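Local coordinates for protein N5-Carboxyaminoimidazole ribonucleotide synthetase (PDB 3ORQ) that uses ATP to carboxylate 5-aminoimidazole ribonucleotide with bicarbonate, giving N5-carboxyaminoimidazole ribonucleotide in purine biosynthesis, at residues Ile191-Ser196 with Leu212-His217; Lys224-Ala229 with Pro312-Asn317; Phe254-Phe259 with Asn269-Arg274. One frame throughout, in Å; residues are numbered along the deposited sequence.

Contact 1 of 3, residues Ile191-Ser196 with Leu212-His217. With ADP (adenosine-5'-diphosphate), chain D.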
loop_
_atom_site.group_PDB
_atom_site.type_symbol
_atom_site.label_atom_id
_atom_site.label_comp_id
_atom_site.label_asym_id
_atom_site.label_seq_id
_atom_site.Cartn_x
_atom_site.Cartn_y
_atom_site.Cartn_z
ATOM N N ILE A 191 -7.148 24.757 -25.566
ATOM C CA ILE A 191 -6.846 23.362 -25.204
ATOM C C ILE A 191 -8.095 22.487 -25.112
ATOM O O ILE A 191 -9.048 22.860 -24.434
ATOM C CB ILE A 191 -6.153 23.327 -23.858
ATOM C CG1 ILE A 191 -4.829 24.075 -23.951
ATOM C CG2 ILE A 191 -5.961 21.859 -23.363
ATOM C CD1 ILE A 191 -4.055 24.043 -22.655
ATOM N N LYS A 192 -8.098 21.333 -25.783
ATOM C CA LYS A 192 -9.258 20.435 -25.663
ATOM C C LYS A 192 -9.054 19.333 -24.608
ATOM O O LYS A 192 -10.000 18.928 -23.938
ATOM C CB LYS A 192 -9.707 19.849 -27.009
ATOM C CG LYS A 192 -8.688 18.977 -27.674
ATOM C CD LYS A 192 -9.154 18.456 -29.035
ATOM C CE LYS A 192 -9.500 16.978 -28.972
ATOM N NZ LYS A 192 -9.849 16.438 -30.319
ATOM N N LYS A 193 -7.827 18.852 -24.464
ATOM C CA LYS A 193 -7.507 17.876 -23.428
ATOM C C LYS A 193 -6.125 18.153 -22.853
ATOM O O LYS A 193 -5.241 18.639 -23.552
ATOM C CB LYS A 193 -7.551 16.456 -24.012
ATOM C CG LYS A 193 -8.942 15.867 -24.237
ATOM C CD LYS A 193 -9.211 14.767 -23.243
ATOM C CE LYS A 193 -9.999 13.628 -23.871
ATOM N NZ LYS A 193 -11.436 13.929 -24.139
ATOM N N GLU A 194 -5.960 17.859 -21.569
ATOM C CA GLU A 194 -4.628 17.756 -20.969
ATOM C C GLU A 194 -4.296 16.329 -20.584
ATOM O O GLU A 194 -5.143 15.601 -20.051
ATOM C CB GLU A 194 -4.504 18.643 -19.750
ATOM C CG GLU A 194 -4.637 20.125 -20.078
ATOM C CD GLU A 194 -4.466 20.969 -18.878
ATOM O OE1 GLU A 194 -5.454 21.566 -18.451
ATOM O OE2 GLU A 194 -3.354 21.011 -18.329
ATOM N N VAL A 195 -3.064 15.922 -20.859
ATOM C CA VAL A 195 -2.618 14.597 -20.466
ATOM C C VAL A 195 -1.272 14.706 -19.795
ATOM O O VAL A 195 -0.600 15.748 -19.885
ATOM C CB VAL A 195 -2.515 13.578 -21.660
ATOM C CG1 VAL A 195 -3.855 13.426 -22.334
ATOM C CG2 VAL A 195 -1.417 13.976 -22.649
ATOM N N SER A 196 -0.867 13.614 -19.153
ATOM C CA SER A 196 0.476 13.533 -18.574
ATOM C C SER A 196 0.975 12.113 -18.673
ATOM O O SER A 196 0.205 11.169 -18.838
ATOM C CB SER A 196 0.486 14.004 -17.112
ATOM O OG SER A 196 -0.169 13.083 -16.252
ATOM N N LEU A 212 -0.768 6.450 -20.071
ATOM C CA LEU A 212 -1.099 7.860 -20.279
ATOM C C LEU A 212 -2.334 8.216 -19.491
ATOM O O LEU A 212 -3.296 7.464 -19.442
ATOM C CB LEU A 212 -1.326 8.124 -21.760
ATOM C CG LEU A 212 -1.320 9.588 -22.165
ATOM C CD1 LEU A 212 0.105 10.256 -22.095
ATOM C CD2 LEU A 212 -2.023 9.759 -23.566
ATOM N N GLN A 213 -2.297 9.359 -18.828
ATOM C CA GLN A 213 -3.388 9.739 -17.973
ATOM C C GLN A 213 -3.996 11.057 -18.442
ATOM O O GLN A 213 -3.298 11.919 -18.986
ATOM C CB GLN A 213 -2.964 9.765 -16.481
ATOM C CG GLN A 213 -1.638 10.388 -16.152
ATOM C CD GLN A 213 -0.613 9.438 -15.527
ATOM O OE1 GLN A 213 -0.781 8.223 -15.460
ATOM N NE2 GLN A 213 0.484 10.020 -15.098
ATOM N N GLU A 214 -5.309 11.179 -18.281
ATOM C CA GLU A 214 -6.042 12.333 -18.770
ATOM C C GLU A 214 -6.514 13.186 -17.574
ATOM O O GLU A 214 -7.111 12.685 -16.623
ATOM C CB GLU A 214 -7.239 11.875 -19.603
ATOM C CG GLU A 214 -8.179 12.990 -19.953
ATOM C CD GLU A 214 -9.493 12.525 -20.563
ATOM O OE1 GLU A 214 -10.440 13.358 -20.576
ATOM O OE2 GLU A 214 -9.579 11.364 -21.013
ATOM N N ASN A 215 -6.264 14.480 -17.661
ATOM C CA ASN A 215 -6.328 15.367 -16.518
ATOM C C ASN A 215 -7.232 16.582 -16.756
ATOM O O ASN A 215 -7.013 17.411 -17.690
ATOM C CB ASN A 215 -4.912 15.840 -16.143
ATOM C CG ASN A 215 -3.985 14.683 -15.801
ATOM O OD1 ASN A 215 -4.421 13.693 -15.213
ATOM N ND2 ASN A 215 -2.706 14.807 -16.137
ATOM N N GLU A 216 -8.228 16.706 -15.892
ATOM C CA GLU A 216 -9.059 17.883 -15.889
ATOM C C GLU A 216 -8.671 18.677 -14.670
ATOM O O GLU A 216 -8.474 18.102 -13.571
ATOM C CB GLU A 216 -10.541 17.526 -15.856
ATOM C CG GLU A 216 -11.413 18.775 -15.843
ATOM C CD GLU A 216 -12.892 18.483 -15.856
ATOM O OE1 GLU A 216 -13.295 17.341 -16.146
ATOM O OE2 GLU A 216 -13.654 19.414 -15.566
ATOM N N HIS A 217 -8.540 19.991 -14.866
ATOM C CA HIS A 217 -8.274 20.917 -13.769
ATOM C C HIS A 217 -9.533 21.737 -13.462
ATOM O O HIS A 217 -10.396 21.929 -14.333
ATOM C CB HIS A 217 -7.114 21.858 -14.089
ATOM C CG HIS A 217 -5.793 21.172 -14.238
ATOM N ND1 HIS A 217 -5.425 20.510 -15.390
ATOM C CD2 HIS A 217 -4.734 21.079 -13.395
ATOM C CE1 HIS A 217 -4.212 20.008 -15.237
ATOM N NE2 HIS A 217 -3.767 20.349 -14.040
HETATM P PB ADP D . 1.037 25.013 -12.168
HETATM O O1B ADP D . 2.516 24.772 -12.329
HETATM O O2B ADP D . 0.107 23.832 -12.156
HETATM O O3B ADP D . 0.758 25.993 -11.061
HETATM P PA ADP D . 0.620 25.300 -14.967
HETATM O O1A ADP D . 1.598 26.142 -15.748
HETATM O O2A ADP D . 0.790 23.802 -14.973
HETATM O O3A ADP D . 0.558 25.859 -13.450
HETATM O "O5'" ADP D . -0.885 25.606 -15.434
HETATM C "C5'" ADP D . -2.002 25.152 -14.691
HETATM C "C4'" ADP D . -3.195 25.041 -15.624
HETATM O "O4'" ADP D . -3.488 26.318 -16.247
HETATM C "C3'" ADP D . -2.964 24.054 -16.772
HETATM O "O3'" ADP D . -3.294 22.698 -16.452
HETATM C "C2'" ADP D . -3.881 24.603 -17.855
HETATM O "O2'" ADP D . -5.171 24.028 -17.753
HETATM C "C1'" ADP D . -3.935 26.105 -17.595
HETATM N N9 ADP D . -2.927 26.670 -18.518
HETATM C C8 ADP D . -1.642 26.939 -18.198
HETATM N N7 ADP D . -0.949 27.409 -19.263
HETATM C C5 ADP D . -1.836 27.456 -20.289
HETATM C C6 ADP D . -1.769 27.879 -21.712
HETATM N N6 ADP D . -0.590 28.335 -22.217
HETATM N N1 ADP D . -2.899 27.760 -22.448
HETATM C C2 ADP D . -4.060 27.289 -21.932
HETATM N N3 ADP D . -4.197 26.885 -20.646
HETATM C C4 ADP D . -3.130 26.955 -19.803
#
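With CG anti to its own carbonyl carbon (chi1 -64°) and an extended chain beyond, E194 carries its carboxylate to the imidazole of H217, whose CG is set the same way (chi1 -65°). They meet in an antiparallel beta hairpin of the ATP-grasp domain, strands 191-201 and 207-218, and form one side of the ADP pocket. The carboxylate and ring planes lie 14° apart, yet the bond between them is weak: ND1 of H217 reaches OE1 of E194 at 3.2 Å along a strongly bent path. The firmer grip is on the ribose. ADP O2' donates to E194 OE1 at 2.6 Å and ADP O3' to E194 OE2 at 2.5 Å, one hydroxyl for each carboxylate oxygen. O3' also sits over a face of the H217 ring, toward its rim, so this hydroxyl lies between the carboxylate and the imidazole. At the adenine, CD1 of I191 comes within 3.3 Å of ADP C2. Backbone bonds hold the hairpin itself: S196 N donates to Q213 O at 3.0 Å, and Q213 N returns a bond to S196 O at 3.1 Å. Another runs from N215 N to E194 O. S196 OG shares a hydrogen bond with S278. On the sheet face turned from the nucleotide, V195 CG2 packs against L212 CD1, and V195 pairs with E214. K193, bent along its whole chain, lays CD and CE on the carboxylate of E214, which has R230 as its stronger partner; the ion pair from K193 NZ to E214 OE1 is long, at 3.7 Å.

Contact 2 of 3, residues Lys224-Ala229 with Pro312-Asn317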
loop_
_atom_site.group_PDB
_atom_site.type_symbol
_atom_site.label_atom_id
_atom_site.label_comp_id
_atom_site.label_asym_id
_atom_site.label_seq_id
_atom_site.Cartn_x
_atom_site.Cartn_y
_atom_site.Cartn_z
ATOM N N LYS A 224 -9.454 15.943 -11.650
ATOM C CA LYS A 224 -9.849 14.608 -12.091
ATOM C C LYS A 224 -8.805 14.041 -13.028
ATOM O O LYS A 224 -8.372 14.722 -13.926
ATOM C CB LYS A 224 -11.202 14.639 -12.814
ATOM C CG LYS A 224 -11.633 13.286 -13.400
ATOM C CD LYS A 224 -13.087 13.283 -13.765
ATOM C CE LYS A 224 -13.443 14.584 -14.559
ATOM N NZ LYS A 224 -12.912 14.581 -15.982
ATOM N N THR A 225 -8.401 12.796 -12.795
ATOM C CA THR A 225 -7.502 12.055 -13.704
ATOM C C THR A 225 -8.195 10.790 -14.115
ATOM O O THR A 225 -8.710 10.057 -13.257
ATOM C CB THR A 225 -6.169 11.712 -13.005
ATOM O OG1 THR A 225 -5.510 12.950 -12.662
ATOM C CG2 THR A 225 -5.264 10.800 -13.882
ATOM N N ILE A 226 -8.238 10.547 -15.427
ATOM C CA ILE A 226 -8.859 9.331 -15.976
ATOM C C ILE A 226 -7.831 8.509 -16.700
ATOM O O ILE A 226 -7.050 9.037 -17.476
ATOM C CB ILE A 226 -9.956 9.671 -16.998
ATOM C CG1 ILE A 226 -11.129 10.339 -16.281
ATOM C CG2 ILE A 226 -10.352 8.398 -17.799
ATOM C CD1 ILE A 226 -12.304 10.634 -17.173
ATOM N N VAL A 227 -7.833 7.204 -16.456
ATOM C CA VAL A 227 -6.883 6.335 -17.076
ATOM C C VAL A 227 -7.649 5.106 -17.510
ATOM O O VAL A 227 -8.349 4.502 -16.684
ATOM C CB VAL A 227 -5.749 5.925 -16.076
ATOM C CG1 VAL A 227 -4.688 5.103 -16.771
ATOM C CG2 VAL A 227 -5.097 7.172 -15.451
ATOM N N PRO A 228 -7.477 4.682 -18.778
ATOM C CA PRO A 228 -6.530 5.244 -19.738
ATOM C C PRO A 228 -7.066 6.510 -20.375
ATOM O O PRO A 228 -8.297 6.633 -20.565
ATOM C CB PRO A 228 -6.407 4.129 -20.803
ATOM C CG PRO A 228 -7.704 3.415 -20.782
ATOM C CD PRO A 228 -8.219 3.532 -19.344
ATOM N N ALA A 229 -6.165 7.448 -20.688
ATOM C CA ALA A 229 -6.557 8.696 -21.368
ATOM C C ALA A 229 -7.391 8.377 -22.642
ATOM O O ALA A 229 -7.005 7.542 -23.469
ATOM C CB ALA A 229 -5.334 9.514 -21.713
ATOM N N PRO A 312 -9.323 0.160 -15.258
ATOM C CA PRO A 312 -9.320 1.581 -15.557
ATOM C C PRO A 312 -9.786 2.318 -14.322
ATOM O O PRO A 312 -10.348 1.672 -13.400
ATOM C CB PRO A 312 -10.382 1.738 -16.646
ATOM C CG PRO A 312 -10.531 0.371 -17.293
ATOM C CD PRO A 312 -10.281 -0.597 -16.108
ATOM N N ALA A 313 -9.579 3.649 -14.294
ATOM C CA ALA A 313 -9.714 4.374 -13.048
ATOM C C ALA A 313 -10.028 5.844 -13.215
ATOM O O ALA A 313 -9.669 6.467 -14.200
ATOM C CB ALA A 313 -8.445 4.183 -12.175
ATOM N N VAL A 314 -10.714 6.388 -12.225
ATOM C CA VAL A 314 -11.080 7.777 -12.222
ATOM C C VAL A 314 -10.673 8.267 -10.857
ATOM O O VAL A 314 -11.200 7.806 -9.825
ATOM C CB VAL A 314 -12.609 7.940 -12.379
ATOM C CG1 VAL A 314 -12.984 9.397 -12.280
ATOM C CG2 VAL A 314 -13.052 7.412 -13.710
HETATM N N MSE A 315 -9.704 9.161 -10.823
HETATM C CA MSE A 315 -9.219 9.593 -9.534
HETATM C C MSE A 315 -9.621 11.052 -9.321
HETATM O O MSE A 315 -9.475 11.868 -10.238
HETATM C CB MSE A 315 -7.709 9.476 -9.511
HETATM C CG MSE A 315 -7.118 9.970 -8.184
HETATM SE SE MSE A 315 -5.395 10.794 -8.444
HETATM C CE MSE A 315 -5.793 12.345 -7.415
HETATM N N MSE A 316 -10.125 11.374 -8.130
HETATM C CA MSE A 316 -10.545 12.751 -7.793
HETATM C C MSE A 316 -9.662 13.250 -6.671
HETATM O O MSE A 316 -9.442 12.525 -5.704
HETATM C CB MSE A 316 -12.002 12.801 -7.309
HETATM C CG MSE A 316 -13.015 12.107 -8.194
HETATM SE SE MSE A 316 -13.143 12.928 -9.946
HETATM C CE MSE A 316 -13.870 14.655 -9.442
ATOM N N ASN A 317 -9.156 14.471 -6.776
ATOM C CA ASN A 317 -8.503 15.093 -5.626
ATOM C C ASN A 317 -9.535 15.408 -4.571
ATOM O O ASN A 317 -10.714 15.560 -4.879
ATOM C CB ASN A 317 -7.802 16.377 -6.036
ATOM C CG ASN A 317 -6.313 16.187 -6.204
ATOM O OD1 ASN A 317 -5.751 15.149 -5.807
ATOM N ND2 ASN A 317 -5.661 17.175 -6.809
#
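The amide N of M315, a selenomethionine, donates to T225 O at 2.8 Å, almost straight at 174°. T225 N answers with a bond to M315 O at 2.9 Å, and the same exchange recurs two residues on, where A313 N reaches V227 O at 2.8 Å and V227 N reaches A313 O at 3.0 Å. These two hydrogen-bonded pairs, with strand axes 167° apart, establish an antiparallel join of strands 221-227 and 313-319. K224 with M316 and I226 with V314 are the non-hydrogen-bonded pairs, and their side chains share a face that helix 362-372 partly covers. There, CG anti to the backbone N (chi1 176°) lays the K224 methylenes alongside M316, the second selenomethionine; SE of M316 is 3.8 Å from K224 CG. K224 CD also brushes V314 CG1 at 4.2 Å. Bends farther along turn the chain away, and K224 NZ makes salt bridges with E216 and E366. Next to this, I226 CG1 meets V314 CG2 at 4.3 Å. Where the strands run out, P228, preceded by a cis peptide bond, lies side by side with P312, its CD 3.9 Å from P312 CB. The chemistry implies a division of labour: backbone bonds join the strands, apolar groups, with selenomethionine at 316, pack on the partly covered face, and the lysine ammonium, the one charge among these four side chains, finds its carboxylates outside both segments.

Contact 3 of 3, residues Phe254-Phe259 with Asn269-Arg274. With MG (magnesium ion), chain C; ADP (adenosine-5'-diphosphate), chain D.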
loop_
_atom_site.group_PDB
_atom_site.type_symbol
_atom_site.label_atom_id
_atom_site.label_comp_id
_atom_site.label_asym_id
_atom_site.label_seq_id
_atom_site.Cartn_x
_atom_site.Cartn_y
_atom_site.Cartn_z
ATOM N N PHE A 254 9.457 10.724 -12.611
ATOM C CA PHE A 254 9.166 12.133 -12.965
ATOM C C PHE A 254 7.935 12.136 -13.852
ATOM O O PHE A 254 7.519 11.087 -14.340
ATOM C CB PHE A 254 10.370 12.806 -13.641
ATOM C CG PHE A 254 10.783 12.161 -14.927
ATOM C CD1 PHE A 254 11.521 10.983 -14.929
ATOM C CD2 PHE A 254 10.424 12.719 -16.129
ATOM C CE1 PHE A 254 11.895 10.354 -16.129
ATOM C CE2 PHE A 254 10.796 12.096 -17.353
ATOM C CZ PHE A 254 11.532 10.912 -17.340
ATOM N N THR A 255 7.314 13.290 -14.012
ATOM C CA THR A 255 6.082 13.368 -14.789
ATOM C C THR A 255 6.122 14.558 -15.763
ATOM O O THR A 255 6.476 15.659 -15.390
ATOM C CB THR A 255 4.847 13.526 -13.863
ATOM O OG1 THR A 255 4.817 12.458 -12.920
ATOM C CG2 THR A 255 3.527 13.539 -14.675
ATOM N N VAL A 256 5.733 14.314 -17.005
ATOM C CA VAL A 256 5.654 15.359 -18.027
ATOM C C VAL A 256 4.180 15.642 -18.267
ATOM O O VAL A 256 3.413 14.719 -18.574
ATOM C CB VAL A 256 6.321 14.894 -19.341
ATOM C CG1 VAL A 256 6.312 16.010 -20.452
ATOM C CG2 VAL A 256 7.717 14.405 -19.095
ATOM N N GLU A 257 3.791 16.914 -18.116
ATOM C CA GLU A 257 2.444 17.409 -18.440
ATOM C C GLU A 257 2.379 17.969 -19.847
ATOM O O GLU A 257 3.249 18.731 -20.230
ATOM C CB GLU A 257 2.055 18.550 -17.504
ATOM C CG GLU A 257 1.767 18.149 -16.090
ATOM C CD GLU A 257 1.286 19.317 -15.246
ATOM O OE1 GLU A 257 0.881 20.386 -15.790
ATOM O OE2 GLU A 257 1.304 19.182 -14.016
ATOM N N PHE A 258 1.318 17.645 -20.582
ATOM C CA PHE A 258 1.162 18.082 -21.972
ATOM C C PHE A 258 -0.179 18.773 -22.215
ATOM O O PHE A 258 -1.172 18.461 -21.575
ATOM C CB PHE A 258 1.202 16.905 -22.962
ATOM C CG PHE A 258 2.435 16.057 -22.894
ATOM C CD1 PHE A 258 2.572 15.092 -21.909
ATOM C CD2 PHE A 258 3.419 16.161 -23.870
ATOM C CE1 PHE A 258 3.704 14.270 -21.867
ATOM C CE2 PHE A 258 4.542 15.371 -23.844
ATOM C CZ PHE A 258 4.685 14.402 -22.832
ATOM N N PHE A 259 -0.193 19.670 -23.201
ATOM C CA PHE A 259 -1.420 20.224 -23.721
ATOM C C PHE A 259 -1.748 19.608 -25.081
ATOM O O PHE A 259 -0.863 19.386 -25.913
ATOM C CB PHE A 259 -1.299 21.752 -23.885
ATOM C CG PHE A 259 -1.062 22.491 -22.611
ATOM C CD1 PHE A 259 -1.542 22.000 -21.396
ATOM C CD2 PHE A 259 -0.360 23.692 -22.619
ATOM C CE1 PHE A 259 -1.325 22.694 -20.192
ATOM C CE2 PHE A 259 -0.136 24.402 -21.424
ATOM C CZ PHE A 259 -0.640 23.903 -20.203
ATOM N N ASN A 269 3.957 21.024 -21.654
ATOM C CA ASN A 269 3.756 22.121 -20.723
ATOM C C ASN A 269 4.869 22.275 -19.683
ATOM O O ASN A 269 5.553 23.291 -19.631
ATOM C CB ASN A 269 2.407 21.994 -20.000
ATOM C CG ASN A 269 2.222 23.065 -18.876
ATOM O OD1 ASN A 269 2.735 24.192 -18.971
ATOM N ND2 ASN A 269 1.504 22.691 -17.802
ATOM N N GLU A 270 5.010 21.281 -18.813
ATOM C CA GLU A 270 6.000 21.354 -17.744
ATOM C C GLU A 270 6.400 19.958 -17.266
ATOM O O GLU A 270 5.692 18.983 -17.540
ATOM C CB GLU A 270 5.443 22.189 -16.569
ATOM C CG GLU A 270 4.330 21.502 -15.726
ATOM C CD GLU A 270 3.610 22.440 -14.740
ATOM O OE1 GLU A 270 3.924 23.674 -14.713
ATOM O OE2 GLU A 270 2.700 21.940 -14.004
ATOM N N ILE A 271 7.520 19.869 -16.546
ATOM C CA ILE A 271 7.990 18.609 -15.986
ATOM C C ILE A 271 8.181 18.707 -14.449
ATOM O O ILE A 271 8.806 19.651 -13.949
ATOM C CB ILE A 271 9.314 18.174 -16.604
ATOM C CG1 ILE A 271 9.325 18.385 -18.115
ATOM C CG2 ILE A 271 9.638 16.697 -16.238
ATOM C CD1 ILE A 271 10.709 18.071 -18.752
ATOM N N ALA A 272 7.637 17.706 -13.733
ATOM C CA ALA A 272 7.799 17.543 -12.291
ATOM C C ALA A 272 8.792 16.411 -12.056
ATOM O O ALA A 272 8.545 15.279 -12.469
ATOM C CB ALA A 272 6.462 17.233 -11.624
ATOM N N PRO A 273 9.944 16.719 -11.425
ATOM C CA PRO A 273 11.006 15.739 -11.185
ATOM C C PRO A 273 10.665 14.921 -9.918
ATOM O O PRO A 273 11.488 14.763 -8.981
ATOM C CB PRO A 273 12.217 16.618 -10.964
ATOM C CG PRO A 273 11.607 17.883 -10.267
ATOM C CD PRO A 273 10.262 18.051 -10.868
ATOM N N ARG A 274 9.443 14.398 -9.890
ATOM C CA ARG A 274 8.973 13.660 -8.717
ATOM C C ARG A 274 7.763 12.860 -9.129
ATOM O O ARG A 274 7.230 13.079 -10.226
ATOM C CB ARG A 274 8.614 14.637 -7.582
ATOM C CG ARG A 274 7.790 15.817 -8.102
ATOM C CD ARG A 274 7.142 16.651 -7.013
ATOM N NE ARG A 274 6.463 17.787 -7.606
ATOM C CZ ARG A 274 5.236 17.748 -8.112
ATOM N NH1 ARG A 274 4.540 16.620 -8.075
ATOM N NH2 ARG A 274 4.693 18.845 -8.647
HETATM MG MG MG C . 0.526 21.852 -13.793
HETATM P PB ADP D . 1.037 25.013 -12.168
HETATM O O1B ADP D . 2.516 24.772 -12.329
HETATM O O2B ADP D . 0.107 23.832 -12.156
HETATM O O3B ADP D . 0.758 25.993 -11.061
HETATM P PA ADP D . 0.620 25.300 -14.967
HETATM O O1A ADP D . 1.598 26.142 -15.748
HETATM O O2A ADP D . 0.790 23.802 -14.973
HETATM O O3A ADP D . 0.558 25.859 -13.450
HETATM O "O5'" ADP D . -0.885 25.606 -15.434
HETATM C "C5'" ADP D . -2.002 25.152 -14.691
HETATM C "C4'" ADP D . -3.195 25.041 -15.624
HETATM O "O4'" ADP D . -3.488 26.318 -16.247
HETATM C "C3'" ADP D . -2.964 24.054 -16.772
HETATM O "O3'" ADP D . -3.294 22.698 -16.452
HETATM C "C2'" ADP D . -3.881 24.603 -17.855
HETATM O "O2'" ADP D . -5.171 24.028 -17.753
HETATM C "C1'" ADP D . -3.935 26.105 -17.595
HETATM N N9 ADP D . -2.927 26.670 -18.518
HETATM C C8 ADP D . -1.642 26.939 -18.198
HETATM N N7 ADP D . -0.949 27.409 -19.263
HETATM C C5 ADP D . -1.836 27.456 -20.289
HETATM C C6 ADP D . -1.769 27.879 -21.712
HETATM N N6 ADP D . -0.590 28.335 -22.217
HETATM N N1 ADP D . -2.899 27.760 -22.448
HETATM C C2 ADP D . -4.060 27.289 -21.932
HETATM N N3 ADP D . -4.197 26.885 -20.646
HETATM C C4 ADP D . -3.130 26.955 -19.803
#
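The ring of F259 carries the side chain of N269 over one face: N269 CB stands 3.7 Å from the ring centroid, 17° off the normal, a CH-pi contact, and the amide is stacked on the ring with the planes 20° apart. ADP comes obliquely to the same ring, N7 lying 3.6 Å from F259 CZ. Farther along, the methyl of A272 covers a face of the R274 guanidinium. With CG anti to the backbone N (chi1 174°), N269 ND2 faces the alpha-phosphate and donates to ADP O2A at 3.1 Å; its bond to E257 OE1 is weak. The E257 and E270 side chains lie side by side, pointing the same way with carboxylates turned against each other, and share a magnesium ion. E257 binds it mainly through OE1 at 2.5 Å, with OE2 farther off, E270 through OE2 at 2.2 Å and ADP through O2A at 2.3 Å. E257 OE2 is hydrogen-bonded to H276 NE2. N269 N bonds E257 O at 2.8 Å, and E270 N reaches the same oxygen weakly at 3.4 Å. With N269 and E270 both opposite E257, this is a classic beta bulge, in a hairpin whose two glutamates hold the magnesium-nucleotide site, as in ATP-grasp enzymes.

In the fold
All three contacts belong to one antiparallel sheet, whose order 266-272, 252-261, 191-201, 207-218, 221-227, 313-319 places contact 3 at one edge, contact 1 next and contact 2 beyond it. Centres of contacts 1 and 3 are 12 Å apart, those of 1 and 2 10 Å, and those of 2 and 3 17 Å. V195 O and F258 N, at 2.8 Å, link contact 1 to contact 3; E214 O and I226 N, at 2.7 Å, link it to contact 2. Contact 1 comes first in sequence, and in sequence contact 3 falls between the two segments of contact 2. Contacts 1 and 3 share ADP, whereas contact 2 extends the ATP-grasp sheet into the C-terminal region.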